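Local structure of separin (5U1T) at residues 733-747 with 762-776. The protein is a caspase-like cysteine protease that cleaves the Scc1 subunit of cohesin at the onset of anaphase, releasing sister chromatids for segregation. Sequence-based numbering, arbitrary orientation.
Sequences IKVILLNIKIFNESA and DCRKAQNLALSLLKK
Leu-773 enters a hole formed by Ile-733, Ile-736, Leu-737 and Ile-740, and Ile-740 in return sits among Ala-766, Leu-769, Ala-770 and Leu-773, a knobs-into-holes exchange between two antiparallel helices whose axes approach to 7.8 Å at 158°. Leu-773 and Ile-736 slide past each other in opposite directions; the first torsion of Leu-773 (chi1 -171°) sets CG opposite the backbone N and carries CD1 to within 3.6 Å of Ile-736 CG2. One turn along, Ile-740 CG1 packs 3.5 Å from Leu-769 CB. The backbones come closest where Ala-766 presents only a methyl group, the CA atoms of Ile-740 and Ala-766 being 4.7 Å apart.

Aromatic packing follows at Phe-743. The extended chain of Lys-765 crosses one ring face, CD standing 4.0 Å from the centroid in a CH-pi contact, while Leu-769 CD1 meets the ring edge. A serine in place of Phe-743 would probably strip Lys-765 CD and Leu-769 CD1 of their shared partner and open a gap between the helices.

Polar contact is confined to one end, where Ser-746 OG donates to Asp-762 OD2 (3.0 Å), approaching from above the carboxylate plane; Asn-750 adds a weak bond to the same oxygen. Asn-744 turns its ND2 to the carbonyl of Ser-791 on helix 782-805. With one hydrogen bond across it, the hairpin of helices 729-752 and 756-775, in the helical part of separase, is probably held mainly by close apolar packing.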
ATOM      1  N   ILE A 733       0.554   6.832  10.548  1.00 67.81           N
ATOM      2  CA  ILE A 733       0.488   6.559   9.121  1.00 60.29           C
ATOM      3  C   ILE A 733       0.211   5.070   8.887  1.00 66.61           C
ATOM      4  O   ILE A 733      -0.601   4.696   8.022  1.00 67.35           O
ATOM      5  CB  ILE A 733       1.791   6.968   8.410  1.00 62.47           C
ATOM      6  CG1 ILE A 733       1.992   8.480   8.463  1.00 62.20           C
ATOM      7  CG2 ILE A 733       1.790   6.505   6.963  1.00 59.67           C
ATOM      8  CD1 ILE A 733       1.025   9.252   7.635  1.00 62.25           C
ATOM      9  N   LYS A 734       0.864   4.224   9.682  1.00 63.71           N
ATOM     10  CA  LYS A 734       0.726   2.779   9.545  1.00 58.60           C
ATOM     11  C   LYS A 734      -0.673   2.297   9.939  1.00 60.66           C
ATOM     12  O   LYS A 734      -1.187   1.350   9.346  1.00 63.78           O
ATOM     13  CB  LYS A 734       1.799   2.064  10.370  1.00 62.22           C
ATOM     14  CG  LYS A 734       3.148   1.952   9.657  1.00 66.25           C
ATOM     15  CD  LYS A 734       4.254   1.487  10.599  1.00 74.21           C
ATOM     16  CE  LYS A 734       5.573   1.271   9.855  1.00 78.50           C
ATOM     17  NZ  LYS A 734       6.563   0.445  10.643  1.00 81.09           N
ATOM     18  N   VAL A 735      -1.282   2.951  10.927  1.00 65.01           N
ATOM     19  CA  VAL A 735      -2.669   2.672  11.316  1.00 62.99           C
ATOM     20  C   VAL A 735      -3.641   2.975  10.160  1.00 59.77           C
ATOM     21  O   VAL A 735      -4.501   2.158   9.822  1.00 55.06           O
ATOM     22  CB  VAL A 735      -3.072   3.487  12.589  1.00 63.18           C
ATOM     23  CG1 VAL A 735      -4.573   3.609  12.725  1.00 63.40           C
ATOM     24  CG2 VAL A 735      -2.482   2.856  13.844  1.00 64.55           C
ATOM     25  N   ILE A 736      -3.496   4.145   9.553  1.00 61.05           N
ATOM     26  CA  ILE A 736      -4.359   4.534   8.456  1.00 60.29           C
ATOM     27  C   ILE A 736      -4.195   3.546   7.318  1.00 60.97           C
ATOM     28  O   ILE A 736      -5.175   3.119   6.724  1.00 60.35           O
ATOM     29  CB  ILE A 736      -4.058   5.959   7.961  1.00 61.44           C
ATOM     30  CG1 ILE A 736      -4.243   6.971   9.092  1.00 63.29           C
ATOM     31  CG2 ILE A 736      -4.980   6.330   6.829  1.00 56.88           C
ATOM     32  CD1 ILE A 736      -3.978   8.412   8.665  1.00 69.71           C
ATOM     33  N   LEU A 737      -2.954   3.166   7.029  1.00 62.46           N
ATOM     34  CA  LEU A 737      -2.690   2.169   5.993  1.00 58.61           C
ATOM     35  C   LEU A 737      -3.363   0.829   6.297  1.00 55.99           C
ATOM     36  O   LEU A 737      -3.815   0.149   5.382  1.00 57.27           O
ATOM     37  CB  LEU A 737      -1.188   1.957   5.811  1.00 56.90           C
ATOM     38  CG  LEU A 737      -0.401   3.112   5.198  1.00 60.71           C
ATOM     39  CD1 LEU A 737       1.091   2.826   5.285  1.00 60.21           C
ATOM     40  CD2 LEU A 737      -0.815   3.375   3.763  1.00 57.64           C
ATOM     41  N   LEU A 738      -3.423   0.450   7.574  1.00 56.90           N
ATOM     42  CA  LEU A 738      -4.089  -0.791   7.961  1.00 59.28           C
ATOM     43  C   LEU A 738      -5.561  -0.732   7.575  1.00 62.76           C
ATOM     44  O   LEU A 738      -6.115  -1.676   7.003  1.00 58.88           O
ATOM     45  CB  LEU A 738      -3.959  -1.053   9.465  1.00 51.57           C
ATOM     46  CG  LEU A 738      -4.726  -2.279   9.959  1.00 48.54           C
ATOM     47  CD1 LEU A 738      -3.999  -3.548   9.580  1.00 50.34           C
ATOM     48  CD2 LEU A 738      -4.989  -2.216  11.446  1.00 52.22           C
ATOM     49  N   ASN A 739      -6.188   0.392   7.903  1.00 58.31           N
ATOM     50  CA  ASN A 739      -7.610   0.562   7.679  1.00 59.46           C
ATOM     51  C   ASN A 739      -7.906   0.718   6.197  1.00 61.63           C
ATOM     52  O   ASN A 739      -8.975   0.361   5.741  1.00 63.75           O
ATOM     53  CB  ASN A 739      -8.138   1.754   8.474  1.00 56.73           C
ATOM     54  CG  ASN A 739      -8.293   1.443   9.967  1.00 60.05           C
ATOM     55  OD1 ASN A 739      -7.323   1.500  10.726  1.00 65.13           O
ATOM     56  ND2 ASN A 739      -9.511   1.135  10.393  1.00 55.72           N
ATOM     57  N   ILE A 740      -6.947   1.239   5.447  1.00 61.38           N
ATOM     58  CA  ILE A 740      -7.077   1.323   4.007  1.00 59.27           C
ATOM     59  C   ILE A 740      -7.124  -0.089   3.432  1.00 60.88           C
ATOM     60  O   ILE A 740      -7.985  -0.424   2.612  1.00 59.00           O
ATOM     61  CB  ILE A 740      -5.920   2.121   3.388  1.00 58.61           C
ATOM     62  CG1 ILE A 740      -6.112   3.618   3.679  1.00 62.41           C
ATOM     63  CG2 ILE A 740      -5.804   1.834   1.896  1.00 53.35           C
ATOM     64  CD1 ILE A 740      -4.990   4.534   3.188  1.00 60.59           C
ATOM     65  N   LYS A 741      -6.202  -0.921   3.898  1.00 58.63           N
ATOM     66  CA  LYS A 741      -6.111  -2.301   3.451  1.00 54.98           C
ATOM     67  C   LYS A 741      -7.357  -3.099   3.840  1.00 59.40           C
ATOM     68  O   LYS A 741      -7.777  -3.971   3.095  1.00 63.98           O
ATOM     69  CB  LYS A 741      -4.858  -2.957   4.030  1.00 50.42           C
ATOM     70  CG  LYS A 741      -4.345  -4.153   3.273  1.00 49.88           C
ATOM     71  CD  LYS A 741      -3.246  -4.830   4.044  1.00 52.58           C
ATOM     72  CE  LYS A 741      -2.816  -6.106   3.379  1.00 59.88           C
ATOM     73  NZ  LYS A 741      -1.915  -6.875   4.254  1.00 62.11           N
ATOM     74  N   ILE A 742      -7.946  -2.808   4.995  1.00 60.40           N
ATOM     75  CA  ILE A 742      -9.139  -3.526   5.410  1.00 58.54           C
ATOM     76  C   ILE A 742     -10.279  -3.224   4.450  1.00 60.29           C
ATOM     77  O   ILE A 742     -10.908  -4.139   3.929  1.00 58.50           O
ATOM     78  CB  ILE A 742      -9.560  -3.176   6.839  1.00 62.38           C
ATOM     79  CG1 ILE A 742      -8.574  -3.764   7.854  1.00 64.18           C
ATOM     80  CG2 ILE A 742     -10.927  -3.727   7.121  1.00 62.83           C
ATOM     81  CD1 ILE A 742      -8.847  -3.346   9.289  1.00 58.97           C
ATOM     82  N   PHE A 743     -10.512  -1.941   4.186  1.00 58.10           N
ATOM     83  CA  PHE A 743     -11.571  -1.519   3.262  1.00 63.24           C
ATOM     84  C   PHE A 743     -11.359  -1.971   1.813  1.00 61.20           C
ATOM     85  O   PHE A 743     -12.318  -2.194   1.093  1.00 62.57           O
ATOM     86  CB  PHE A 743     -11.730   0.009   3.294  1.00 63.26           C
ATOM     87  CG  PHE A 743     -12.432   0.512   4.516  1.00 62.61           C
ATOM     88  CD1 PHE A 743     -13.616  -0.069   4.938  1.00 66.68           C
ATOM     89  CD2 PHE A 743     -11.899   1.548   5.259  1.00 69.02           C
ATOM     90  CE1 PHE A 743     -14.263   0.381   6.089  1.00 74.04           C
ATOM     91  CE2 PHE A 743     -12.533   2.002   6.414  1.00 74.75           C
ATOM     92  CZ  PHE A 743     -13.722   1.417   6.829  1.00 75.63           C
ATOM     93  N   ASN A 744     -10.106  -2.098   1.395  1.00 64.82           N
ATOM     94  CA  ASN A 744      -9.780  -2.586   0.066  1.00 58.73           C
ATOM     95  C   ASN A 744     -10.153  -4.054  -0.113  1.00 60.96           C
ATOM     96  O   ASN A 744     -10.684  -4.440  -1.152  1.00 62.42           O
ATOM     97  CB  ASN A 744      -8.288  -2.395  -0.224  1.00 52.78           C
ATOM     98  CG  ASN A 744      -8.014  -1.206  -1.116  1.00 55.16           C
ATOM     99  OD1 ASN A 744      -8.927  -0.627  -1.703  1.00 62.65           O
ATOM    100  ND2 ASN A 744      -6.745  -0.835  -1.233  1.00 55.14           N
ATOM    101  N   GLU A 745      -9.873  -4.875   0.893  1.00 54.90           N
ATOM    102  CA  GLU A 745     -10.192  -6.288   0.779  1.00 62.72           C
ATOM    103  C   GLU A 745     -11.667  -6.524   1.025  1.00 63.37           C
ATOM    104  O   GLU A 745     -12.253  -7.472   0.497  1.00 58.74           O
ATOM    105  CB  GLU A 745      -9.350  -7.115   1.736  1.00 50.53           C
ATOM    106  CG  GLU A 745      -7.988  -7.381   1.161  1.00 60.31           C
ATOM    107  CD  GLU A 745      -7.967  -8.606   0.285  1.00 62.74           C
ATOM    108  OE1 GLU A 745      -7.438  -8.538  -0.841  1.00 71.24           O
ATOM    109  OE2 GLU A 745      -8.459  -9.649   0.733  1.00 59.25           O
ATOM    110  N   SER A 746     -12.262  -5.650   1.820  1.00 61.32           N
ATOM    111  CA  SER A 746     -13.677  -5.739   2.086  1.00 66.41           C
ATOM    112  C   SER A 746     -14.490  -5.472   0.814  1.00 69.27           C
ATOM    113  O   SER A 746     -15.560  -6.055   0.610  1.00 62.56           O
ATOM    114  CB  SER A 746     -14.075  -4.772   3.181  1.00 62.53           C
ATOM    115  OG  SER A 746     -15.391  -5.061   3.595  1.00 68.23           O
ATOM    116  N   ALA A 747     -13.966  -4.596  -0.038  1.00 63.62           N
ATOM    117  CA  ALA A 747     -14.550  -4.384  -1.352  1.00 62.62           C
ATOM    118  C   ALA A 747     -14.524  -5.688  -2.163  1.00 66.79           C
ATOM    119  O   ALA A 747     -15.533  -6.068  -2.764  1.00 69.82           O
ATOM    120  CB  ALA A 747     -13.818  -3.272  -2.101  1.00 58.00           C
ATOM    121  N   ASP A 762     -17.059   0.799   0.114  1.00 67.21           N
ATOM    122  CA  ASP A 762     -15.813   0.411   0.760  1.00 66.37           C
ATOM    123  C   ASP A 762     -14.620   1.005   0.031  1.00 72.22           C
ATOM    124  O   ASP A 762     -13.860   1.794   0.604  1.00 73.90           O
ATOM    125  CB  ASP A 762     -15.681  -1.106   0.819  1.00 60.00           C
ATOM    126  CG  ASP A 762     -16.557  -1.719   1.887  1.00 63.35           C
ATOM    127  OD1 ASP A 762     -17.158  -0.970   2.692  1.00 62.65           O
ATOM    128  OD2 ASP A 762     -16.642  -2.965   1.930  1.00 72.09           O
ATOM    129  N   CYS A 763     -14.469   0.604  -1.226  1.00 69.57           N
ATOM    130  CA  CYS A 763     -13.486   1.167  -2.146  1.00 67.19           C
ATOM    131  C   CYS A 763     -13.299   2.668  -2.023  1.00 64.93           C
ATOM    132  O   CYS A 763     -12.181   3.163  -2.098  1.00 69.71           O
ATOM    133  CB  CYS A 763     -13.892   0.859  -3.586  1.00 69.82           C
ATOM    134  SG  CYS A 763     -12.944  -0.432  -4.322  1.00 73.03           S
ATOM    135  N   ARG A 764     -14.398   3.391  -1.856  1.00 64.13           N
ATOM    136  CA  ARG A 764     -14.341   4.846  -1.813  1.00 70.29           C
ATOM    137  C   ARG A 764     -13.832   5.347  -0.459  1.00 68.44           C
ATOM    138  O   ARG A 764     -13.202   6.395  -0.386  1.00 69.10           O
ATOM    139  CB  ARG A 764     -15.715   5.440  -2.132  1.00 72.26           C
ATOM    140  CG  ARG A 764     -16.214   5.118  -3.555  1.00 75.28           C
ATOM    141  CD  ARG A 764     -15.592   6.016  -4.616  1.00 73.12           C
ATOM    142  NE  ARG A 764     -15.780   7.411  -4.245  1.00 74.27           N
ATOM    143  CZ  ARG A 764     -14.831   8.164  -3.696  1.00 80.62           C
ATOM    144  NH1 ARG A 764     -15.102   9.421  -3.361  1.00 84.77           N
ATOM    145  NH2 ARG A 764     -13.614   7.664  -3.478  1.00 77.57           N
ATOM    146  N   LYS A 765     -14.104   4.597   0.604  1.00 65.97           N
ATOM    147  CA  LYS A 765     -13.527   4.899   1.899  1.00 66.17           C
ATOM    148  C   LYS A 765     -12.016   4.717   1.837  1.00 70.45           C
ATOM    149  O   LYS A 765     -11.257   5.532   2.363  1.00 67.58           O
ATOM    150  CB  LYS A 765     -14.110   4.006   2.980  1.00 67.62           C
ATOM    151  CG  LYS A 765     -15.560   4.208   3.242  1.00 71.03           C
ATOM    152  CD  LYS A 765     -16.024   3.214   4.281  1.00 71.04           C
ATOM    153  CE  LYS A 765     -17.519   3.306   4.481  1.00 71.74           C
ATOM    154  NZ  LYS A 765     -18.007   2.236   5.378  1.00 71.95           N
ATOM    155  N   ALA A 766     -11.596   3.630   1.194  1.00 61.77           N
ATOM    156  CA  ALA A 766     -10.191   3.317   1.042  1.00 59.26           C
ATOM    157  C   ALA A 766      -9.487   4.467   0.343  1.00 63.62           C
ATOM    158  O   ALA A 766      -8.400   4.869   0.735  1.00 67.81           O
ATOM    159  CB  ALA A 766     -10.010   2.029   0.278  1.00 54.39           C
ATOM    160  N   GLN A 767     -10.119   5.018  -0.678  1.00 63.52           N
ATOM    161  CA  GLN A 767      -9.522   6.119  -1.415  1.00 66.64           C
ATOM    162  C   GLN A 767      -9.552   7.429  -0.646  1.00 67.87           C
ATOM    163  O   GLN A 767      -8.661   8.260  -0.788  1.00 71.23           O
ATOM    164  CB  GLN A 767     -10.234   6.303  -2.743  1.00 67.29           C
ATOM    165  CG  GLN A 767      -9.822   5.314  -3.770  1.00 63.71           C
ATOM    166  CD  GLN A 767     -10.120   5.812  -5.163  1.00 76.82           C
ATOM    167  OE1 GLN A 767     -11.173   6.439  -5.408  1.00 72.18           O
ATOM    168  NE2 GLN A 767      -9.189   5.557  -6.095  1.00 76.77           N
ATOM    169  N   ASN A 768     -10.583   7.631   0.156  1.00 67.44           N
ATOM    170  CA  ASN A 768     -10.650   8.851   0.932  1.00 68.74           C
ATOM    171  C   ASN A 768      -9.623   8.829   2.058  1.00 68.03           C
ATOM    172  O   ASN A 768      -9.034   9.857   2.384  1.00 71.34           O
ATOM    173  CB  ASN A 768     -12.065   9.064   1.476  1.00 75.85           C
ATOM    174  CG  ASN A 768     -13.049   9.460   0.384  1.00 76.51           C
ATOM    175  OD1 ASN A 768     -12.653   9.868  -0.708  1.00 75.33           O
ATOM    176  ND2 ASN A 768     -14.338   9.341   0.676  1.00 78.49           N
ATOM    177  N   LEU A 769      -9.387   7.665   2.619  1.00 62.02           N
ATOM    178  CA  LEU A 769      -8.413   7.550   3.665  1.00 66.83           C
ATOM    179  C   LEU A 769      -7.044   7.815   3.117  1.00 70.11           C
ATOM    180  O   LEU A 769      -6.218   8.405   3.764  1.00 70.41           O
ATOM    181  CB  LEU A 769      -8.430   6.155   4.245  1.00 66.31           C
ATOM    182  CG  LEU A 769      -9.463   5.859   5.303  1.00 63.23           C
ATOM    183  CD1 LEU A 769      -9.198   4.472   5.800  1.00 66.44           C
ATOM    184  CD2 LEU A 769      -9.346   6.824   6.448  1.00 65.39           C
ATOM    185  N   ALA A 770      -6.807   7.410   1.888  1.00 67.23           N
ATOM    186  CA  ALA A 770      -5.526   7.604   1.271  1.00 66.24           C
ATOM    187  C   ALA A 770      -5.293   9.056   0.956  1.00 65.91           C
ATOM    188  O   ALA A 770      -4.182   9.510   0.972  1.00 69.43           O
ATOM    189  CB  ALA A 770      -5.410   6.758   0.028  1.00 56.60           C
ATOM    190  N   LEU A 771      -6.356   9.783   0.732  1.00 68.67           N
ATOM    191  CA  LEU A 771      -6.210  11.168   0.425  1.00 70.02           C
ATOM    192  C   LEU A 771      -5.894  11.900   1.693  1.00 74.80           C
ATOM    193  O   LEU A 771      -5.155  12.848   1.691  1.00 75.18           O
ATOM    194  CB  LEU A 771      -7.482  11.694  -0.186  1.00 69.07           C
ATOM    195  CG  LEU A 771      -7.239  12.841  -1.133  1.00 75.83           C
ATOM    196  CD1 LEU A 771      -6.270  12.418  -2.205  1.00 71.11           C
ATOM    197  CD2 LEU A 771      -8.552  13.248  -1.740  1.00 76.62           C
ATOM    198  N   SER A 772      -6.460  11.457   2.791  1.00 73.64           N
ATOM    199  CA  SER A 772      -6.193  12.087   4.064  1.00 73.72           C
ATOM    200  C   SER A 772      -4.845  11.689   4.609  1.00 74.14           C
ATOM    201  O   SER A 772      -4.245  12.422   5.362  1.00 77.62           O
ATOM    202  CB  SER A 772      -7.313  11.819   5.065  1.00 66.64           C
ATOM    203  OG  SER A 772      -7.010  10.734   5.903  1.00 76.88           O
ATOM    204  N   LEU A 773      -4.354  10.534   4.200  1.00 72.86           N
ATOM    205  CA  LEU A 773      -3.054  10.059   4.628  1.00 70.56           C
ATOM    206  C   LEU A 773      -1.968  10.865   3.967  1.00 73.67           C
ATOM    207  O   LEU A 773      -0.928  11.089   4.534  1.00 78.12           O
ATOM    208  CB  LEU A 773      -2.884   8.605   4.259  1.00 66.36           C
ATOM    209  CG  LEU A 773      -1.669   7.900   4.815  1.00 63.25           C
ATOM    210  CD1 LEU A 773      -1.949   6.426   4.872  1.00 63.54           C
ATOM    211  CD2 LEU A 773      -0.483   8.150   3.934  1.00 60.28           C
ATOM    212  N   LEU A 774      -2.214  11.317   2.755  1.00 70.42           N
ATOM    213  CA  LEU A 774      -1.252  12.113   2.050  1.00 71.58           C
ATOM    214  C   LEU A 774      -1.222  13.534   2.543  1.00 77.31           C
ATOM    215  O   LEU A 774      -0.250  14.222   2.355  1.00 79.64           O
ATOM    216  CB  LEU A 774      -1.587  12.138   0.577  1.00 70.17           C
ATOM    217  CG  LEU A 774      -1.453  10.811  -0.128  1.00 72.10           C
ATOM    218  CD1 LEU A 774      -1.954  10.937  -1.538  1.00 72.58           C
ATOM    219  CD2 LEU A 774      -0.018  10.349  -0.123  1.00 64.62           C
ATOM    220  N   LYS A 775      -2.270  13.985   3.191  1.00 78.86           N
ATOM    221  CA  LYS A 775      -2.267  15.352   3.652  1.00 79.63           C
ATOM    222  C   LYS A 775      -1.550  15.506   4.972  1.00 82.04           C
ATOM    223  O   LYS A 775      -1.191  16.592   5.362  1.00 87.81           O
ATOM    224  CB  LYS A 775      -3.672  15.913   3.688  1.00 78.27           C
ATOM    225  CG  LYS A 775      -4.117  16.427   2.338  1.00 80.34           C
ATOM    226  CD  LYS A 775      -5.487  15.885   1.982  1.00 85.20           C
ATOM    227  CE  LYS A 775      -6.316  15.626   3.238  1.00 91.05           C
ATOM    228  NZ  LYS A 775      -7.789  15.570   2.992  1.00 95.03           N
ATOM    229  N   LYS A 776      -1.342  14.408   5.665  1.00 81.85           N
ATOM    230  CA  LYS A 776      -0.595  14.455   6.897  1.00 82.75           C
ATOM    231  C   LYS A 776       0.761  15.049   6.583  1.00 89.20           C
ATOM    232  O   LYS A 776       1.401  14.684   5.614  1.00 89.68           O
ATOM    233  CB  LYS A 776      -0.369  13.051   7.417  1.00 78.54           C
ATOM    234  CG  LYS A 776      -1.374  12.569   8.434  1.00 72.80           C
ATOM    235  CD  LYS A 776      -2.697  13.279   8.310  1.00 74.00           C
ATOM    236  CE  LYS A 776      -3.815  12.410   8.832  1.00 71.70           C
ATOM    237  NZ  LYS A 776      -5.018  13.231   9.073  1.00 82.68           N
TER